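Local coordinates for telomerase reverse transcriptase (Candida albicans SC5314, PDB 6ZDQ), which probably elongates telomeres as a reverse transcriptase, adding simple sequence repeats to chromosome ends by copying a template within the telomerase RNA, at residues W199-Y210 against I232-V243. Residues are numbered along the deposited sequence; the frame is centred on the assembly and turned at random.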
# COMPACT_ATOMS: atom_id res chain seq x y z
N TRP A 199 2.55 21.62 9.63
CA TRP A 199 1.50 20.88 8.92
C TRP A 199 0.19 21.65 8.90
O TRP A 199 -0.50 21.69 7.87
CB TRP A 199 1.30 19.50 9.55
CG TRP A 199 0.10 18.78 9.00
CD1 TRP A 199 -1.14 18.69 9.56
CD2 TRP A 199 0.04 18.04 7.77
NE1 TRP A 199 -1.97 17.95 8.75
CE2 TRP A 199 -1.27 17.54 7.65
CE3 TRP A 199 0.96 17.76 6.76
CZ2 TRP A 199 -1.68 16.77 6.56
CZ3 TRP A 199 0.56 16.99 5.68
CH2 TRP A 199 -0.76 16.51 5.59
N LYS A 200 -0.19 22.27 10.02
CA LYS A 200 -1.45 23.01 10.08
C LYS A 200 -1.47 24.14 9.06
O LYS A 200 -2.52 24.45 8.49
CB LYS A 200 -1.68 23.54 11.49
CG LYS A 200 -2.01 22.46 12.51
CD LYS A 200 -2.19 23.04 13.90
CE LYS A 200 -2.63 21.98 14.89
NZ LYS A 200 -1.68 20.84 14.95
N GLU A 201 -0.32 24.78 8.82
CA GLU A 201 -0.24 25.82 7.79
C GLU A 201 -0.39 25.22 6.40
O GLU A 201 -1.12 25.75 5.56
CB GLU A 201 1.07 26.59 7.91
CG GLU A 201 1.09 27.65 9.00
CD GLU A 201 2.37 28.46 9.01
OE1 GLU A 201 3.45 27.88 9.24
OE2 GLU A 201 2.30 29.69 8.77
N LEU A 202 0.31 24.10 6.14
CA LEU A 202 0.18 23.44 4.84
C LEU A 202 -1.23 22.92 4.62
O LEU A 202 -1.78 23.06 3.52
CB LEU A 202 1.20 22.30 4.75
CG LEU A 202 2.67 22.70 4.65
CD1 LEU A 202 3.56 21.48 4.80
CD2 LEU A 202 2.94 23.39 3.33
N TYR A 203 -1.82 22.29 5.64
CA TYR A 203 -3.18 21.77 5.51
C TYR A 203 -4.18 22.88 5.21
O TYR A 203 -4.96 22.78 4.26
CB TYR A 203 -3.56 21.02 6.80
CG TYR A 203 -4.91 20.33 6.75
CD1 TYR A 203 -5.01 19.02 6.28
CD2 TYR A 203 -6.06 20.97 7.17
CE1 TYR A 203 -6.24 18.38 6.24
CE2 TYR A 203 -7.29 20.33 7.13
CZ TYR A 203 -7.37 19.04 6.67
OH TYR A 203 -8.59 18.41 6.63
N GLU A 204 -4.16 23.94 6.02
CA GLU A 204 -5.10 25.05 5.81
C GLU A 204 -4.93 25.67 4.43
O GLU A 204 -5.92 25.97 3.75
CB GLU A 204 -4.91 26.10 6.91
CG GLU A 204 -5.66 27.41 6.68
CD GLU A 204 -7.15 27.29 6.91
OE1 GLU A 204 -7.89 28.20 6.49
OE2 GLU A 204 -7.59 26.28 7.51
N SER A 205 -3.68 25.87 4.00
CA SER A 205 -3.43 26.48 2.70
C SER A 205 -3.95 25.60 1.57
O SER A 205 -4.69 26.07 0.69
CB SER A 205 -1.93 26.74 2.53
OG SER A 205 -1.63 27.20 1.22
N TRP A 206 -3.57 24.32 1.56
CA TRP A 206 -3.90 23.45 0.44
C TRP A 206 -5.40 23.18 0.36
O TRP A 206 -6.00 23.26 -0.72
CB TRP A 206 -3.12 22.14 0.54
CG TRP A 206 -3.05 21.40 -0.76
CD1 TRP A 206 -3.97 20.51 -1.24
CD2 TRP A 206 -2.02 21.47 -1.74
NE1 TRP A 206 -3.57 20.03 -2.47
CE2 TRP A 206 -2.37 20.61 -2.79
CE3 TRP A 206 -0.82 22.19 -1.84
CZ2 TRP A 206 -1.58 20.44 -3.92
CZ3 TRP A 206 -0.03 22.02 -2.96
CH2 TRP A 206 -0.41 21.16 -3.99
N VAL A 207 -6.02 22.85 1.49
CA VAL A 207 -7.43 22.49 1.49
C VAL A 207 -8.30 23.67 1.08
O VAL A 207 -9.27 23.52 0.33
CB VAL A 207 -7.85 21.92 2.86
CG1 VAL A 207 -9.34 21.65 2.90
CG2 VAL A 207 -7.07 20.65 3.16
N SER A 208 -7.97 24.88 1.57
CA SER A 208 -8.77 26.05 1.22
C SER A 208 -8.70 26.35 -0.27
O SER A 208 -9.69 26.75 -0.88
CB SER A 208 -8.31 27.26 2.04
OG SER A 208 -6.98 27.61 1.73
N LYS A 209 -7.52 26.16 -0.87
CA LYS A 209 -7.39 26.33 -2.32
C LYS A 209 -8.11 25.21 -3.06
O LYS A 209 -8.77 25.46 -4.08
CB LYS A 209 -5.91 26.36 -2.70
CG LYS A 209 -5.64 26.88 -4.10
CD LYS A 209 -4.17 26.68 -4.49
CE LYS A 209 -3.23 27.10 -3.37
NZ LYS A 209 -3.40 28.52 -2.97
N TYR A 210 -8.00 23.98 -2.56
CA TYR A 210 -8.68 22.85 -3.18
C TYR A 210 -10.20 23.01 -3.11
O TYR A 210 -10.90 22.73 -4.09
CB TYR A 210 -8.24 21.55 -2.49
CG TYR A 210 -8.89 20.29 -3.02
CD1 TYR A 210 -8.40 19.67 -4.16
CD2 TYR A 210 -9.96 19.71 -2.36
CE1 TYR A 210 -8.98 18.51 -4.64
CE2 TYR A 210 -10.55 18.56 -2.84
CZ TYR A 210 -10.05 17.96 -3.98
OH TYR A 210 -10.63 16.81 -4.45
N ILE A 232 -11.42 14.31 5.33
CA ILE A 232 -10.47 14.82 4.34
C ILE A 232 -9.07 14.81 4.93
O ILE A 232 -8.81 15.38 5.99
CB ILE A 232 -10.87 16.23 3.89
CG1 ILE A 232 -12.26 16.20 3.24
CG2 ILE A 232 -9.84 16.80 2.92
CD1 ILE A 232 -12.73 17.54 2.73
N LYS A 233 -8.15 14.14 4.23
CA LYS A 233 -6.75 14.08 4.62
C LYS A 233 -5.87 14.33 3.40
O LYS A 233 -6.32 14.23 2.25
CB LYS A 233 -6.40 12.72 5.26
CG LYS A 233 -7.14 12.44 6.56
CD LYS A 233 -6.74 11.10 7.15
CE LYS A 233 -7.47 10.83 8.46
NZ LYS A 233 -7.12 9.50 9.04
N LEU A 234 -4.61 14.67 3.65
CA LEU A 234 -3.66 15.01 2.60
C LEU A 234 -2.54 13.97 2.53
O LEU A 234 -2.04 13.50 3.55
CB LEU A 234 -3.05 16.40 2.84
CG LEU A 234 -4.01 17.58 2.71
CD1 LEU A 234 -3.30 18.88 3.05
CD2 LEU A 234 -4.59 17.64 1.30
N ILE A 235 -2.16 13.62 1.30
CA ILE A 235 -1.09 12.66 1.04
C ILE A 235 -0.10 13.27 0.05
O ILE A 235 -0.46 13.49 -1.12
CB ILE A 235 -1.64 11.33 0.51
CG1 ILE A 235 -2.62 10.71 1.51
CG2 ILE A 235 -0.51 10.36 0.22
CD1 ILE A 235 -1.98 10.30 2.82
N PRO A 236 1.13 13.56 0.46
CA PRO A 236 2.10 14.19 -0.46
C PRO A 236 2.74 13.15 -1.37
O PRO A 236 3.31 12.16 -0.90
CB PRO A 236 3.13 14.82 0.49
CG PRO A 236 3.10 13.92 1.70
CD PRO A 236 1.68 13.41 1.82
N LYS A 237 2.66 13.37 -2.69
CA LYS A 237 3.10 12.31 -3.59
C LYS A 237 4.61 12.31 -3.78
O LYS A 237 5.29 11.36 -3.39
CB LYS A 237 2.39 12.48 -4.94
CG LYS A 237 0.88 12.62 -4.84
CD LYS A 237 0.30 13.25 -6.09
CE LYS A 237 0.65 12.46 -7.34
NZ LYS A 237 0.12 13.10 -8.57
N ARG A 238 5.16 13.37 -4.39
CA ARG A 238 6.57 13.73 -4.20
C ARG A 238 6.81 15.22 -3.99
O ARG A 238 7.84 15.59 -3.43
CB ARG A 238 7.41 13.25 -5.38
CG ARG A 238 7.68 11.75 -5.39
CD ARG A 238 8.67 11.36 -6.48
NE ARG A 238 8.24 11.81 -7.80
CZ ARG A 238 7.49 11.09 -8.63
NH1 ARG A 238 7.08 9.88 -8.28
NH2 ARG A 238 7.14 11.59 -9.81
N SER A 239 5.91 16.09 -4.45
CA SER A 239 6.10 17.53 -4.41
C SER A 239 4.84 18.32 -4.11
O SER A 239 4.94 19.52 -3.82
CB SER A 239 6.68 18.03 -5.74
OG SER A 239 5.75 17.84 -6.79
N SER A 240 3.67 17.70 -4.20
CA SER A 240 2.39 18.35 -3.96
C SER A 240 1.57 17.43 -3.06
O SER A 240 2.07 16.42 -2.56
CB SER A 240 1.67 18.64 -5.29
OG SER A 240 1.54 17.46 -6.06
N PHE A 241 0.30 17.77 -2.85
CA PHE A 241 -0.57 17.02 -1.97
C PHE A 241 -1.71 16.38 -2.76
O PHE A 241 -2.31 17.01 -3.63
CB PHE A 241 -1.16 17.92 -0.88
CG PHE A 241 -0.21 18.18 0.26
CD1 PHE A 241 0.13 17.17 1.14
CD2 PHE A 241 0.32 19.45 0.46
CE1 PHE A 241 0.99 17.41 2.20
CE2 PHE A 241 1.18 19.70 1.51
CZ PHE A 241 1.52 18.68 2.38
N ARG A 242 -1.98 15.11 -2.46
CA ARG A 242 -3.16 14.42 -2.96
C ARG A 242 -4.23 14.43 -1.88
O ARG A 242 -3.95 14.20 -0.71
CB ARG A 242 -2.83 12.98 -3.36
CG ARG A 242 -4.03 12.16 -3.79
CD ARG A 242 -3.72 10.68 -3.74
NE ARG A 242 -2.67 10.30 -4.68
CZ ARG A 242 -2.09 9.10 -4.71
NH1 ARG A 242 -2.47 8.16 -3.86
NH2 ARG A 242 -1.14 8.85 -5.60
N VAL A 243 -5.47 14.71 -2.29
CA VAL A 243 -6.59 14.82 -1.36
C VAL A 243 -7.41 13.54 -1.44
O VAL A 243 -7.93 13.19 -2.50
CB VAL A 243 -7.46 16.05 -1.68
CG1 VAL A 243 -8.53 16.22 -0.61
CG2 VAL A 243 -6.59 17.30 -1.78
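Tyr203 and Trp206 of helix 199-210 rest on Leu234 and Phe241 of a beta hairpin, whose strands 232-236 and 241-243 pair through reciprocal backbone hydrogen bonds between Ile235 and Arg242. At closest approach the helix axis passes 9.8 Å from that of strand 232-236, at 106° to it, and 10.2 Å from that of strand 241-243. Ile232, Leu234, Phe241 and Val243 point toward the helix, while Lys233, Ile235 and Arg242 project from the opposite face of the hairpin.

Trp206 lies flat against the start of the second strand. Phe241 CB sits over one face of its indole, 3.5 Å from the centroid of the five-membered ring in a CH-pi contact, and the phenyl continues from there to turn its edge to the same ring, planes at 73°. With CG anti to the carbonyl carbon (chi1 -79°), the Phe241 ring also reaches Trp199, where CE1 lies 3.5 Å from Trp199 CZ3, completing an aromatic cluster. Leu234 fills the middle: its CB packs on Trp199 CH2, CD1 on Tyr203 CD1 at 3.7 Å, and CD2 on Trp206 CD1. One helical turn beyond Trp206, Tyr210 lays its ring on Val243, whose CG2 sits over the ring centre.

Tyr203 OH donates a hydrogen bond to Ile232 O at 3.1 Å, from above the carbonyl plane; Val207 CG2 covers one face of the tyrosine ring. Outside the two segments, Tyr179 stacks on Trp199, and Val439 of the neighbouring strand 436-440 touches both Tyr203 and Ile232. Helix 196-214 thus packs by an aromatic-rich apolar face on the edge hairpin of a five-stranded mixed sheet, a buried helix-on-sheet packing that ties part of the telomerase RNA-binding region to that sheet.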